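Local atomic coordinates of transcriptional activator of comK gene (PDB entry 2HQB), a protein that probably activates transcription of the competence gene comK and belongs to the BMP lipoprotein family, with a fold related to periplasmic substrate-binding proteins. Residues E163-F174 with G189-I200. Sequence-based numbering, arbitrary orientation.
Sequences EWTDADKALELF and GDGYHVPVVEAI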
loop_
_atom_site.group_PDB
_atom_site.type_symbol
_atom_site.label_atom_id
_atom_site.label_comp_id
_atom_site.label_asym_id
_atom_site.label_seq_id
_atom_site.Cartn_x
_atom_site.Cartn_y
_atom_site.Cartn_z
ATOM N N GLU A 163 -5.612 15.711 1.084
ATOM C CA GLU A 163 -4.963 14.670 1.895
ATOM C C GLU A 163 -5.594 13.262 1.899
ATOM O O GLU A 163 -6.420 12.936 1.052
ATOM C CB GLU A 163 -4.809 15.139 3.339
ATOM C CG GLU A 163 -4.117 14.059 4.188
ATOM C CD GLU A 163 -3.416 14.595 5.399
ATOM O OE1 GLU A 163 -4.059 15.417 6.107
ATOM O OE2 GLU A 163 -2.241 14.186 5.632
ATOM N N TRP A 164 -5.194 12.426 2.852
ATOM C CA TRP A 164 -5.693 11.063 2.923
ATOM C C TRP A 164 -6.941 10.803 3.759
ATOM O O TRP A 164 -7.539 9.735 3.659
ATOM C CB TRP A 164 -4.627 10.124 3.454
ATOM C CG TRP A 164 -3.268 10.331 2.950
ATOM C CD1 TRP A 164 -2.301 11.098 3.510
ATOM C CD2 TRP A 164 -2.669 9.678 1.828
ATOM N NE1 TRP A 164 -1.121 10.955 2.815
ATOM C CE2 TRP A 164 -1.327 10.093 1.774
ATOM C CE3 TRP A 164 -3.140 8.788 0.860
ATOM C CZ2 TRP A 164 -0.456 9.651 0.794
ATOM C CZ3 TRP A 164 -2.280 8.355 -0.104
ATOM C CH2 TRP A 164 -0.950 8.785 -0.139
ATOM N N THR A 165 -7.347 11.758 4.575
ATOM C CA THR A 165 -8.490 11.526 5.426
ATOM C C THR A 165 -9.713 12.372 5.151
ATOM O O THR A 165 -10.715 12.249 5.872
ATOM C CB THR A 165 -8.098 11.761 6.860
ATOM O OG1 THR A 165 -7.488 13.059 6.961
ATOM C CG2 THR A 165 -7.108 10.730 7.303
ATOM N N ASP A 166 -9.658 13.217 4.124
ATOM C CA ASP A 166 -10.794 14.084 3.809
ATOM C C ASP A 166 -11.931 13.411 2.994
ATOM O O ASP A 166 -12.110 13.698 1.807
ATOM C CB ASP A 166 -10.288 15.308 3.059
ATOM C CG ASP A 166 -11.228 16.483 3.172
ATOM O OD1 ASP A 166 -12.450 16.230 3.339
ATOM O OD2 ASP A 166 -10.742 17.646 3.091
ATOM N N ALA A 167 -12.715 12.552 3.633
ATOM C CA ALA A 167 -13.782 11.848 2.953
ATOM C C ALA A 167 -14.759 12.805 2.300
ATOM O O ALA A 167 -15.395 12.501 1.282
ATOM C CB ALA A 167 -14.528 10.934 3.936
ATOM N N ASP A 168 -14.885 13.966 2.922
ATOM C CA ASP A 168 -15.788 14.993 2.460
ATOM C C ASP A 168 -15.398 15.403 1.052
ATOM O O ASP A 168 -16.130 15.115 0.098
ATOM C CB ASP A 168 -15.701 16.165 3.420
ATOM C CG ASP A 168 -16.905 17.050 3.357
ATOM O OD1 ASP A 168 -17.945 16.576 2.866
ATOM O OD2 ASP A 168 -16.811 18.203 3.817
ATOM N N LYS A 169 -14.238 16.051 0.930
ATOM C CA LYS A 169 -13.723 16.507 -0.346
ATOM C C LYS A 169 -13.659 15.349 -1.338
ATOM O O LYS A 169 -14.085 15.476 -2.480
ATOM C CB LYS A 169 -12.322 17.096 -0.164
ATOM C CG LYS A 169 -11.785 17.843 -1.400
ATOM C CD LYS A 169 -10.433 18.491 -1.108
ATOM C CE LYS A 169 -9.890 19.262 -2.316
ATOM N NZ LYS A 169 -8.504 19.807 -2.103
ATOM N N ALA A 170 -13.120 14.217 -0.895
ATOM C CA ALA A 170 -12.999 13.048 -1.750
ATOM C C ALA A 170 -14.354 12.685 -2.323
ATOM O O ALA A 170 -14.458 12.255 -3.490
ATOM C CB ALA A 170 -12.451 11.875 -0.954
ATOM N N LEU A 171 -15.396 12.833 -1.503
ATOM C CA LEU A 171 -16.722 12.504 -1.974
ATOM C C LEU A 171 -17.175 13.560 -2.984
ATOM O O LEU A 171 -17.830 13.204 -3.989
ATOM C CB LEU A 171 -17.714 12.370 -0.818
ATOM C CG LEU A 171 -17.779 11.018 -0.102
ATOM C CD1 LEU A 171 -18.554 11.239 1.177
ATOM C CD2 LEU A 171 -18.436 9.910 -0.969
ATOM N N GLU A 172 -16.828 14.834 -2.752
ATOM C CA GLU A 172 -17.193 15.871 -3.723
ATOM C C GLU A 172 -16.536 15.545 -5.072
ATOM O O GLU A 172 -17.189 15.601 -6.114
ATOM C CB GLU A 172 -16.731 17.247 -3.279
ATOM C CG GLU A 172 -17.361 17.716 -2.001
ATOM C CD GLU A 172 -16.671 18.953 -1.472
ATOM O OE1 GLU A 172 -16.608 19.946 -2.236
ATOM O OE2 GLU A 172 -16.184 18.927 -0.310
ATOM N N LEU A 173 -15.249 15.209 -5.054
ATOM C CA LEU A 173 -14.558 14.849 -6.276
ATOM C C LEU A 173 -15.273 13.660 -6.932
ATOM O O LEU A 173 -15.363 13.592 -8.158
ATOM C CB LEU A 173 -13.097 14.495 -5.990
ATOM C CG LEU A 173 -12.242 15.599 -5.363
ATOM C CD1 LEU A 173 -10.831 15.064 -5.092
ATOM C CD2 LEU A 173 -12.198 16.811 -6.278
ATOM N N PHE A 174 -15.780 12.720 -6.134
ATOM C CA PHE A 174 -16.517 11.590 -6.710
ATOM C C PHE A 174 -17.715 12.131 -7.485
ATOM O O PHE A 174 -17.918 11.809 -8.662
ATOM C CB PHE A 174 -17.055 10.652 -5.632
ATOM C CG PHE A 174 -17.988 9.593 -6.170
ATOM C CD1 PHE A 174 -17.592 8.767 -7.235
ATOM C CD2 PHE A 174 -19.256 9.416 -5.616
ATOM C CE1 PHE A 174 -18.442 7.780 -7.735
ATOM C CE2 PHE A 174 -20.128 8.434 -6.100
ATOM C CZ PHE A 174 -19.725 7.607 -7.164
ATOM N N GLY A 189 -6.680 6.518 -1.689
ATOM C CA GLY A 189 -6.359 7.169 -0.424
ATOM C C GLY A 189 -6.891 6.270 0.656
ATOM O O GLY A 189 -8.092 6.101 0.738
ATOM N N ASP A 190 -6.014 5.664 1.457
ATOM C CA ASP A 190 -6.456 4.741 2.534
ATOM C C ASP A 190 -7.488 5.379 3.414
ATOM O O ASP A 190 -8.529 4.806 3.682
ATOM C CB ASP A 190 -5.307 4.340 3.443
ATOM C CG ASP A 190 -4.242 3.561 2.724
ATOM O OD1 ASP A 190 -4.422 2.331 2.597
ATOM O OD2 ASP A 190 -3.243 4.191 2.300
ATOM N N GLY A 191 -7.189 6.577 3.877
ATOM C CA GLY A 191 -8.150 7.248 4.719
ATOM C C GLY A 191 -9.601 7.290 4.250
ATOM O O GLY A 191 -10.481 6.871 5.003
ATOM N N TYR A 192 -9.863 7.766 3.021
ATOM C CA TYR A 192 -11.247 7.902 2.542
ATOM C C TYR A 192 -11.731 6.843 1.620
ATOM O O TYR A 192 -12.861 6.896 1.176
ATOM C CB TYR A 192 -11.436 9.245 1.844
ATOM C CG TYR A 192 -10.482 9.437 0.703
ATOM C CD1 TYR A 192 -10.575 8.652 -0.468
ATOM C CD2 TYR A 192 -9.434 10.358 0.808
ATOM C CE1 TYR A 192 -9.626 8.788 -1.496
ATOM C CE2 TYR A 192 -8.477 10.503 -0.211
ATOM C CZ TYR A 192 -8.580 9.714 -1.354
ATOM O OH TYR A 192 -7.620 9.840 -2.328
ATOM N N HIS A 193 -10.879 5.881 1.329
ATOM C CA HIS A 193 -11.217 4.822 0.413
ATOM C C HIS A 193 -12.619 4.218 0.570
ATOM O O HIS A 193 -13.414 4.260 -0.386
ATOM C CB HIS A 193 -10.149 3.745 0.478
ATOM C CG HIS A 193 -10.336 2.660 -0.526
ATOM N ND1 HIS A 193 -9.984 2.807 -1.850
ATOM C CD2 HIS A 193 -10.869 1.423 -0.407
ATOM C CE1 HIS A 193 -10.294 1.704 -2.506
ATOM N NE2 HIS A 193 -10.832 0.847 -1.655
ATOM N N VAL A 194 -12.944 3.664 1.739
ATOM C CA VAL A 194 -14.281 3.087 1.916
ATOM C C VAL A 194 -15.407 4.119 1.729
ATOM O O VAL A 194 -16.315 3.907 0.916
ATOM C CB VAL A 194 -14.432 2.449 3.240
ATOM C CG1 VAL A 194 -15.823 1.934 3.367
ATOM C CG2 VAL A 194 -13.453 1.292 3.360
ATOM N N PRO A 195 -15.380 5.238 2.479
ATOM C CA PRO A 195 -16.421 6.256 2.307
ATOM C C PRO A 195 -16.784 6.420 0.815
ATOM O O PRO A 195 -17.957 6.430 0.445
ATOM C CB PRO A 195 -15.752 7.511 2.849
ATOM C CG PRO A 195 -14.961 6.994 3.995
ATOM C CD PRO A 195 -14.395 5.669 3.485
ATOM N N VAL A 196 -15.761 6.522 -0.031
ATOM C CA VAL A 196 -15.961 6.687 -1.463
ATOM C C VAL A 196 -16.382 5.393 -2.152
ATOM O O VAL A 196 -17.178 5.443 -3.084
ATOM C CB VAL A 196 -14.684 7.249 -2.166
ATOM C CG1 VAL A 196 -14.814 7.121 -3.670
ATOM C CG2 VAL A 196 -14.466 8.717 -1.800
ATOM N N VAL A 197 -15.862 4.242 -1.721
ATOM C CA VAL A 197 -16.263 2.981 -2.353
ATOM C C VAL A 197 -17.756 2.801 -2.134
ATOM O O VAL A 197 -18.495 2.452 -3.050
ATOM C CB VAL A 197 -15.500 1.750 -1.779
ATOM C CG1 VAL A 197 -16.236 0.505 -2.091
ATOM C CG2 VAL A 197 -14.179 1.620 -2.437
ATOM N N GLU A 198 -18.187 3.043 -0.908
ATOM C CA GLU A 198 -19.594 2.960 -0.536
ATOM C C GLU A 198 -20.494 3.779 -1.470
ATOM O O GLU A 198 -21.398 3.235 -2.116
ATOM C CB GLU A 198 -19.772 3.514 0.859
ATOM C CG GLU A 198 -20.587 2.638 1.708
ATOM C CD GLU A 198 -19.742 1.631 2.404
ATOM O OE1 GLU A 198 -19.177 1.987 3.455
ATOM O OE2 GLU A 198 -19.633 0.496 1.900
ATOM N N ALA A 199 -20.251 5.097 -1.486
ATOM C CA ALA A 199 -20.988 6.054 -2.311
ATOM C C ALA A 199 -21.066 5.519 -3.748
ATOM O O ALA A 199 -22.036 5.753 -4.476
ATOM C CB ALA A 199 -20.281 7.452 -2.269
ATOM N N ILE A 200 -20.034 4.792 -4.151
ATOM C CA ILE A 200 -19.997 4.201 -5.480
ATOM C C ILE A 200 -20.974 3.040 -5.519
ATOM O O ILE A 200 -21.900 3.040 -6.315
ATOM C CB ILE A 200 -18.598 3.695 -5.807
ATOM C CG1 ILE A 200 -17.633 4.888 -5.837
ATOM C CG2 ILE A 200 -18.614 2.947 -7.111
ATOM C CD1 ILE A 200 -16.182 4.524 -5.889
#
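Two neighbouring helices of the alpha/beta domain built on the mixed sheet, 167-178 and 193-203, run side by side with the loops that lead into them, an arrangement of successive beta-alpha units as in periplasmic-binding-protein folds. The axes of 167-174 and 193-200 approach to 9.2 Å and cross at -34°. Ala170 CB sits over one face of the Tyr192 ring in a CH-pi contact, 3.8 Å from the centroid, while Gly189 O lies above the opposite face and Glu163 O meets the ring edge at CE2. With chi1 at 57°, Tyr192 CG stands between the backbone N and the carbonyl carbon, which turns the ring toward 163-174; its hydroxyl is hydrogen-bonded to Ile132 O in strand 128-133. Near the helix starts, Ala167 CB rests on Pro195 CB at 3.8 Å. One turn on, Leu171 touches Ala199 CB and Pro195 O through a single branch, CD2. Phe174, its CG anti to the backbone N (chi1 171°), carries CE1 to within 3.6 Å of Ile200 CG1, and the ring also packs edge-to-face with Phe185. At the loop end, Trp164 presents its CE3 edge to Gly189 CA, 3.8 Å away. Asp166 caps helix 167-178 by accepting from Lys169 N at OD1. The helix interface is thus essentially apolar, small and branched side chains packing against the rings of Tyr192 and Phe174, with the tyrosine hydroxyl satisfied by a backbone carbonyl of strand 128-133.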